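Spore germination protein B3 (Bacillus subtilis subsp. subtilis, PDB 3N54) takes part in the spore germination response to the mixture of L-asparagine, glucose, fructose and potassium ions, as a lipoprotein component of a germinant receptor. Local coordinates at residues Y158-V170 against Y179-K191. Residues are numbered along the deposited sequence; the frame is centred on the assembly and turned at random.
Sequences YSQNGYSYLIQAV and YDGAGIIKRGSNK
Strands 165-172 and 177-186 form an antiparallel beta hairpin inside a mixed five-stranded sheet. The backbones of Tyr165 and Ile185 bond both ways, and so do those of Ile167 and Gly183. A beta bulge then shifts the register by one, and Ala169 N bonds to Gly181 O while Asp180 N bonds to Ala169 O at 2.9 Å. Gln168 is bent at chi2 (66°), which brings its amide back to the same carbonyl; Gln168 NE2 meets Ala169 O at 2.9 Å in the amide plane. Gln168 CG lies 3.5 Å from CD1 of Tyr179, whose ring stands steeply to the amide. On the face with Ile167, Ile185 CB sits over the Tyr165 ring, 3.9 Å from its centroid, a CH-pi contact.

Beyond the strands, Arg187 folds back over the loop. Arg187 NE gives a bond of 3.0 Å to Gly162 O; Gly162 is the C-prime residue of the Schellman motif that ends helix 152-160. One guanidinium face lies over Ser164 N, and Arg187 NH1 forms a salt bridge with Asp326. Ser164 OG accepts from Arg187 N at 2.8 Å and also bonds Thr301. A leucine in place of Arg187 would probably leave Gly162 O without this donor and Asp326 without its positive mate. A water joins Tyr163 O to Asn190 OD1, while Asn190 ND2 bonds Asn86. Backbone pairing thus holds the strands, while side-chain and water bonds tie the turn after helix 152-160 to the loop that follows strand 177-186.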
loop_
_atom_site.group_PDB
_atom_site.type_symbol
_atom_site.label_atom_id
_atom_site.label_comp_id
_atom_site.label_asym_id
_atom_site.label_seq_id
_atom_site.Cartn_x
_atom_site.Cartn_y
_atom_site.Cartn_z
ATOM N N TYR A 158 2.041 6.665 9.948
ATOM C CA TYR A 158 0.623 6.617 9.588
ATOM C C TYR A 158 -0.172 5.745 10.565
ATOM O O TYR A 158 -1.220 6.151 11.051
ATOM C CB TYR A 158 0.398 6.086 8.166
ATOM C CG TYR A 158 0.933 6.933 7.028
ATOM C CD1 TYR A 158 1.217 6.348 5.797
ATOM C CD2 TYR A 158 1.165 8.302 7.175
ATOM C CE1 TYR A 158 1.692 7.103 4.728
ATOM C CE2 TYR A 158 1.649 9.064 6.115
ATOM C CZ TYR A 158 1.908 8.455 4.894
ATOM O OH TYR A 158 2.381 9.200 3.840
ATOM N N SER A 159 0.332 4.547 10.826
ATOM C CA SER A 159 -0.293 3.621 11.769
ATOM C C SER A 159 -0.456 4.236 13.155
ATOM O O SER A 159 -1.545 4.220 13.738
ATOM C CB SER A 159 0.572 2.375 11.913
ATOM O OG SER A 159 0.727 1.724 10.664
ATOM N N GLN A 160 0.630 4.801 13.659
ATOM C CA GLN A 160 0.662 5.329 15.014
ATOM C C GLN A 160 -0.252 6.531 15.206
ATOM O O GLN A 160 -0.689 6.798 16.325
ATOM C CB GLN A 160 2.101 5.696 15.402
ATOM C CG GLN A 160 3.033 4.506 15.417
ATOM C CD GLN A 160 4.486 4.888 15.632
ATOM O OE1 GLN A 160 5.336 4.647 14.778
ATOM N NE2 GLN A 160 4.774 5.487 16.768
ATOM N N ASN A 161 -0.539 7.250 14.124
ATOM C CA ASN A 161 -1.334 8.467 14.211
ATOM C C ASN A 161 -2.777 8.303 13.736
ATOM O O ASN A 161 -3.514 9.284 13.639
ATOM C CB ASN A 161 -0.627 9.609 13.469
ATOM C CG ASN A 161 0.663 10.049 14.164
ATOM O OD1 ASN A 161 0.911 11.240 14.329
ATOM N ND2 ASN A 161 1.475 9.090 14.585
ATOM N N GLY A 162 -3.187 7.066 13.469
ATOM C CA GLY A 162 -4.576 6.779 13.116
ATOM C C GLY A 162 -4.997 7.125 11.697
ATOM O O GLY A 162 -6.144 7.499 11.467
ATOM N N TYR A 163 -4.080 6.997 10.745
ATOM C CA TYR A 163 -4.392 7.268 9.343
ATOM C C TYR A 163 -4.604 5.996 8.559
ATOM O O TYR A 163 -3.913 5.004 8.784
ATOM C CB TYR A 163 -3.269 8.050 8.668
ATOM C CG TYR A 163 -3.240 9.505 9.035
ATOM C CD1 TYR A 163 -4.009 10.435 8.339
ATOM C CD2 TYR A 163 -2.454 9.955 10.080
ATOM C CE1 TYR A 163 -3.987 11.776 8.678
ATOM C CE2 TYR A 163 -2.425 11.284 10.422
ATOM C CZ TYR A 163 -3.192 12.194 9.719
ATOM O OH TYR A 163 -3.155 13.519 10.065
ATOM N N SER A 164 -5.590 6.030 7.665
ATOM C CA SER A 164 -5.732 5.016 6.639
ATOM C C SER A 164 -4.794 5.447 5.520
ATOM O O SER A 164 -4.532 6.636 5.348
ATOM C CB SER A 164 -7.166 4.917 6.129
ATOM O OG SER A 164 -8.034 4.371 7.107
ATOM N N TYR A 165 -4.278 4.491 4.762
ATOM C CA TYR A 165 -3.331 4.810 3.695
ATOM C C TYR A 165 -3.226 3.695 2.668
ATOM O O TYR A 165 -3.736 2.589 2.871
ATOM C CB TYR A 165 -1.942 5.104 4.283
ATOM C CG TYR A 165 -1.366 3.976 5.100
ATOM C CD1 TYR A 165 -1.687 3.835 6.443
ATOM C CD2 TYR A 165 -0.498 3.048 4.531
ATOM C CE1 TYR A 165 -1.160 2.800 7.202
ATOM C CE2 TYR A 165 0.031 2.004 5.280
ATOM C CZ TYR A 165 -0.302 1.888 6.614
ATOM O OH TYR A 165 0.219 0.859 7.367
ATOM N N LEU A 166 -2.562 4.008 1.560
ATOM C CA LEU A 166 -2.356 3.050 0.497
ATOM C C LEU A 166 -0.925 2.518 0.530
ATOM O O LEU A 166 -0.003 3.195 0.965
ATOM C CB LEU A 166 -2.649 3.686 -0.861
ATOM C CG LEU A 166 -4.067 4.216 -1.114
ATOM C CD1 LEU A 166 -4.149 4.906 -2.477
ATOM C CD2 LEU A 166 -5.118 3.112 -1.004
ATOM N N ILE A 167 -0.770 1.293 0.054
ATOM C CA ILE A 167 0.510 0.637 -0.073
ATOM C C ILE A 167 0.561 -0.001 -1.464
ATOM O O ILE A 167 -0.380 -0.682 -1.857
ATOM C CB ILE A 167 0.667 -0.423 1.022
ATOM C CG1 ILE A 167 1.970 -1.204 0.854
ATOM C CG2 ILE A 167 -0.512 -1.370 1.003
ATOM C CD1 ILE A 167 2.247 -2.162 2.015
ATOM N N GLN A 168 1.641 0.230 -2.208
ATOM C CA GLN A 168 1.809 -0.354 -3.541
ATOM C C GLN A 168 1.628 -1.864 -3.499
ATOM O O GLN A 168 2.210 -2.524 -2.654
ATOM C CB GLN A 168 3.201 -0.059 -4.105
ATOM C CG GLN A 168 3.466 -0.687 -5.479
ATOM C CD GLN A 168 2.595 -0.095 -6.565
ATOM O OE1 GLN A 168 2.636 1.108 -6.806
ATOM N NE2 GLN A 168 1.814 -0.940 -7.243
ATOM N N ALA A 169 0.837 -2.402 -4.421
ATOM C CA ALA A 169 0.621 -3.842 -4.495
ATOM C C ALA A 169 1.418 -4.450 -5.644
ATOM O O ALA A 169 1.669 -3.784 -6.649
ATOM C CB ALA A 169 -0.855 -4.150 -4.654
ATOM N N VAL A 170 1.839 -5.703 -5.472
ATOM C CA VAL A 170 2.476 -6.473 -6.543
ATOM C C VAL A 170 1.760 -7.812 -6.696
ATOM O O VAL A 170 1.171 -8.328 -5.744
ATOM C CB VAL A 170 3.970 -6.724 -6.293
ATOM C CG1 VAL A 170 4.724 -5.408 -6.207
ATOM C CG2 VAL A 170 4.171 -7.538 -5.026
ATOM N N TYR A 179 3.726 -4.704 -10.820
ATOM C CA TYR A 179 2.993 -3.740 -9.997
ATOM C C TYR A 179 1.526 -3.827 -10.378
ATOM O O TYR A 179 1.198 -3.881 -11.560
ATOM C CB TYR A 179 3.517 -2.320 -10.174
ATOM C CG TYR A 179 4.871 -2.110 -9.549
ATOM C CD1 TYR A 179 5.033 -2.171 -8.171
ATOM C CD2 TYR A 179 5.994 -1.850 -10.332
ATOM C CE1 TYR A 179 6.275 -1.979 -7.583
ATOM C CE2 TYR A 179 7.242 -1.655 -9.754
ATOM C CZ TYR A 179 7.375 -1.722 -8.381
ATOM O OH TYR A 179 8.608 -1.536 -7.805
ATOM N N ASP A 180 0.649 -3.866 -9.380
ATOM C CA ASP A 180 -0.762 -4.122 -9.634
ATOM C C ASP A 180 -1.670 -3.385 -8.653
ATOM O O ASP A 180 -2.333 -3.994 -7.818
ATOM C CB ASP A 180 -1.003 -5.637 -9.577
ATOM C CG ASP A 180 -2.353 -6.045 -10.132
ATOM O OD1 ASP A 180 -2.966 -5.251 -10.873
ATOM O OD2 ASP A 180 -2.797 -7.174 -9.834
ATOM N N GLY A 181 -1.687 -2.062 -8.759
ATOM C CA GLY A 181 -2.545 -1.234 -7.926
ATOM C C GLY A 181 -2.033 -1.038 -6.508
ATOM O O GLY A 181 -0.829 -0.971 -6.279
ATOM N N ALA A 182 -2.960 -0.960 -5.559
ATOM C CA ALA A 182 -2.626 -0.630 -4.184
ATOM C C ALA A 182 -3.519 -1.326 -3.160
ATOM O O ALA A 182 -4.699 -1.538 -3.397
ATOM C CB ALA A 182 -2.721 0.880 -3.994
ATOM N N GLY A 183 -2.939 -1.667 -2.014
ATOM C CA GLY A 183 -3.702 -2.203 -0.901
ATOM C C GLY A 183 -4.218 -1.024 -0.110
ATOM O O GLY A 183 -3.593 0.036 -0.102
ATOM N N ILE A 184 -5.363 -1.200 0.543
ATOM C CA ILE A 184 -5.956 -0.161 1.372
ATOM C C ILE A 184 -5.865 -0.593 2.827
ATOM O O ILE A 184 -6.503 -1.564 3.219
ATOM C CB ILE A 184 -7.440 0.081 1.013
ATOM C CG1 ILE A 184 -7.610 0.341 -0.486
ATOM C CG2 ILE A 184 -7.999 1.249 1.817
ATOM C CD1 ILE A 184 -9.057 0.238 -0.956
ATOM N N ILE A 185 -5.065 0.118 3.619
ATOM C CA ILE A 185 -4.897 -0.180 5.037
ATOM C C ILE A 185 -5.782 0.764 5.838
ATOM O O ILE A 185 -5.671 1.984 5.719
ATOM C CB ILE A 185 -3.422 -0.020 5.504
ATOM C CG1 ILE A 185 -2.457 -0.752 4.562
ATOM C CG2 ILE A 185 -3.253 -0.527 6.924
ATOM C CD1 ILE A 185 -2.753 -2.230 4.391
ATOM N N LYS A 186 -6.674 0.201 6.645
ATOM C CA LYS A 186 -7.625 1.007 7.398
ATOM C C LYS A 186 -7.070 1.403 8.762
ATOM O O LYS A 186 -6.362 0.630 9.406
ATOM C CB LYS A 186 -8.941 0.256 7.564
ATOM C CG LYS A 186 -10.072 1.100 8.148
ATOM C CD LYS A 186 -11.392 0.405 7.947
ATOM C CE LYS A 186 -12.576 1.258 8.360
ATOM N NZ LYS A 186 -13.817 0.718 7.690
ATOM N N ARG A 187 -7.414 2.613 9.190
ATOM C CA ARG A 187 -6.967 3.164 10.467
ATOM C C ARG A 187 -7.500 2.339 11.626
ATOM O O ARG A 187 -8.483 1.609 11.480
ATOM C CB ARG A 187 -7.424 4.618 10.601
ATOM C CG ARG A 187 -8.923 4.819 10.900
ATOM C CD ARG A 187 -9.545 5.895 10.004
ATOM N NE ARG A 187 -8.671 7.056 9.847
ATOM C CZ ARG A 187 -8.633 7.855 8.779
ATOM N NH1 ARG A 187 -9.418 7.649 7.730
ATOM N NH2 ARG A 187 -7.773 8.865 8.757
ATOM N N GLY A 188 -6.847 2.458 12.775
ATOM C CA GLY A 188 -7.236 1.715 13.966
ATOM C C GLY A 188 -6.765 0.275 13.888
ATOM O O GLY A 188 -5.803 -0.107 14.556
ATOM N N SER A 189 -7.443 -0.521 13.062
ATOM C CA SER A 189 -7.102 -1.932 12.903
ATOM C C SER A 189 -5.738 -2.112 12.253
ATOM O O SER A 189 -5.022 -3.069 12.541
ATOM C CB SER A 189 -8.147 -2.633 12.047
ATOM O OG SER A 189 -8.100 -2.145 10.715
ATOM N N ASN A 190 -5.395 -1.197 11.351
ATOM C CA ASN A 190 -4.146 -1.274 10.620
ATOM C C ASN A 190 -4.136 -2.540 9.741
ATOM O O ASN A 190 -3.084 -3.131 9.492
ATOM C CB ASN A 190 -2.986 -1.266 11.619
ATOM C CG ASN A 190 -1.847 -0.372 11.210
ATOM O OD1 ASN A 190 -1.906 0.348 10.223
ATOM N ND2 ASN A 190 -0.797 -0.409 11.994
ATOM N N LYS A 191 -5.323 -2.942 9.284
ATOM C CA LYS A 191 -5.502 -4.119 8.444
ATOM C C LYS A 191 -5.861 -3.721 7.025
ATOM O O LYS A 191 -6.441 -2.649 6.790
ATOM C CB LYS A 191 -6.612 -5.013 8.997
ATOM C CG LYS A 191 -6.284 -5.639 10.328
ATOM C CD LYS A 191 -7.424 -6.506 10.838
ATOM C CE LYS A 191 -7.074 -7.124 12.182
ATOM N NZ LYS A 191 -8.130 -8.049 12.663
HETATM O O HOH W 1 -3.436 2.610 10.213
HETATM O O HOH W 2 0.016 -0.262 -10.165
#